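Local coordinates for CLIP-associating protein 2 (Mus musculus, PDB 3WOZ), which probably binds tubulin through its TOG domains and helps to regulate microtubule dynamics, at residues 122-127 and 155-160. Residues are numbered along the deposited sequence; the frame is centred on the assembly and turned at random.
Sequences DLQFNI and AKQMDP
Met158, modelled as selenomethionine, reaches from the loop after helix 141-155 to the ring of Phe125 on helix 121-133. Its CB and CG lead toward that helix without coming close to the ring, and SE makes the first contact, 3.6 Å from Phe125 CD2. This Met-aromatic approach is oblique, SE lying 42° off the ring normal. At chi3 (75°) the chain bends and carries the methyl over one face of the ring, where CE sits 3.8 Å from the Phe125 centroid, a CH-pi contact shifted toward CG and CD2. The side chains cross at about a right angle. In the antiparallel helix array of this HEAT-repeat TOG domain, the pair packs the connecting loop against the start of helix 121-133, with Leu199 of helix 186-202 touching Phe125 and Leu202 touching Met158. Phe125 presents its ring to the loop because CG stands anti to the backbone N (chi1 -172°). A serine in place of this phenylalanine would probably deprive the Met158 methyl of its aromatic surface and leave the selenium end less firmly held. Gln157 NE2 hydrogen-bonds Asn121 OD1 and Arg116 O, tying the loop to the first residue of helix 121-133 and the end of helix 102-118.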
# COMPACT_ATOMS: atom_id res chain seq x y z
N ASP A 122 8.22 -7.41 -6.81
CA ASP A 122 7.34 -8.56 -7.03
C ASP A 122 6.42 -8.80 -5.82
O ASP A 122 5.21 -8.96 -5.99
CB ASP A 122 8.13 -9.83 -7.39
CG ASP A 122 9.14 -10.24 -6.32
OD1 ASP A 122 9.61 -9.38 -5.54
OD2 ASP A 122 9.49 -11.44 -6.27
N LEU A 123 7.01 -8.77 -4.63
CA LEU A 123 6.26 -8.92 -3.37
C LEU A 123 5.19 -7.84 -3.18
O LEU A 123 4.05 -8.15 -2.79
CB LEU A 123 7.21 -8.92 -2.16
CG LEU A 123 8.28 -10.01 -1.98
CD1 LEU A 123 8.98 -9.79 -0.65
CD2 LEU A 123 7.71 -11.43 -2.03
N GLN A 124 5.55 -6.59 -3.45
CA GLN A 124 4.60 -5.48 -3.42
C GLN A 124 3.47 -5.73 -4.42
O GLN A 124 2.30 -5.57 -4.09
CB GLN A 124 5.27 -4.16 -3.80
CG GLN A 124 6.31 -3.64 -2.84
CD GLN A 124 6.73 -2.24 -3.22
OE1 GLN A 124 7.90 -1.98 -3.51
NE2 GLN A 124 5.77 -1.33 -3.26
N PHE A 125 3.84 -6.10 -5.64
CA PHE A 125 2.88 -6.31 -6.72
C PHE A 125 1.89 -7.42 -6.40
O PHE A 125 0.69 -7.30 -6.69
CB PHE A 125 3.60 -6.60 -8.04
CG PHE A 125 2.68 -6.63 -9.23
CD1 PHE A 125 2.28 -7.85 -9.79
CD2 PHE A 125 2.19 -5.45 -9.79
CE1 PHE A 125 1.43 -7.88 -10.89
CE2 PHE A 125 1.34 -5.47 -10.89
CZ PHE A 125 0.95 -6.69 -11.44
N ASN A 126 2.38 -8.50 -5.79
CA ASN A 126 1.55 -9.65 -5.45
C ASN A 126 0.51 -9.31 -4.39
O ASN A 126 -0.63 -9.76 -4.46
CB ASN A 126 2.40 -10.84 -5.02
CG ASN A 126 3.26 -11.40 -6.15
OD1 ASN A 126 4.25 -12.10 -5.91
ND2 ASN A 126 2.89 -11.10 -7.40
N ILE A 127 0.92 -8.49 -3.42
CA ILE A 127 0.00 -7.96 -2.41
C ILE A 127 -1.07 -7.10 -3.08
O ILE A 127 -2.24 -7.17 -2.71
CB ILE A 127 0.75 -7.16 -1.33
CG1 ILE A 127 1.51 -8.11 -0.40
CG2 ILE A 127 -0.20 -6.27 -0.53
CD1 ILE A 127 2.70 -7.49 0.26
N ALA A 155 4.57 -0.04 -11.38
CA ALA A 155 4.81 -0.56 -12.73
C ALA A 155 5.94 0.17 -13.44
O ALA A 155 6.63 -0.42 -14.28
CB ALA A 155 3.53 -0.50 -13.55
N LYS A 156 6.14 1.45 -13.11
CA LYS A 156 7.20 2.27 -13.69
C LYS A 156 8.59 1.90 -13.17
O LYS A 156 9.60 2.29 -13.75
CB LYS A 156 6.94 3.77 -13.46
CG LYS A 156 5.56 4.27 -13.88
CD LYS A 156 5.31 4.09 -15.38
CE LYS A 156 3.86 4.41 -15.74
NZ LYS A 156 3.58 5.87 -15.68
N GLN A 157 8.64 1.17 -12.06
CA GLN A 157 9.92 0.78 -11.46
C GLN A 157 10.17 -0.74 -11.46
O GLN A 157 11.24 -1.20 -11.07
CB GLN A 157 10.06 1.36 -10.05
CG GLN A 157 9.09 0.81 -9.00
CD GLN A 157 9.31 1.40 -7.61
OE1 GLN A 157 9.31 2.62 -7.44
NE2 GLN A 157 9.47 0.55 -6.61
N MSE A 158 9.18 -1.51 -11.92
CA MSE A 158 9.26 -2.97 -11.92
C MSE A 158 10.12 -3.54 -13.03
O MSE A 158 10.39 -2.88 -14.03
CB MSE A 158 7.86 -3.56 -12.05
CG MSE A 158 7.17 -3.86 -10.74
SE MSE A 158 5.27 -4.13 -11.02
CE MSE A 158 5.26 -5.91 -11.83
N ASP A 159 10.56 -4.78 -12.83
CA ASP A 159 11.11 -5.61 -13.91
C ASP A 159 9.95 -6.26 -14.65
O ASP A 159 8.92 -6.55 -14.03
CB ASP A 159 12.02 -6.70 -13.34
CG ASP A 159 13.43 -6.21 -13.08
OD1 ASP A 159 13.84 -5.17 -13.65
OD2 ASP A 159 14.14 -6.89 -12.30
N PRO A 160 10.10 -6.49 -15.97
CA PRO A 160 9.06 -7.18 -16.75
C PRO A 160 8.61 -8.53 -16.16
O PRO A 160 7.43 -8.86 -16.21
CB PRO A 160 9.72 -7.38 -18.11
CG PRO A 160 10.65 -6.23 -18.23
CD PRO A 160 11.18 -5.98 -16.84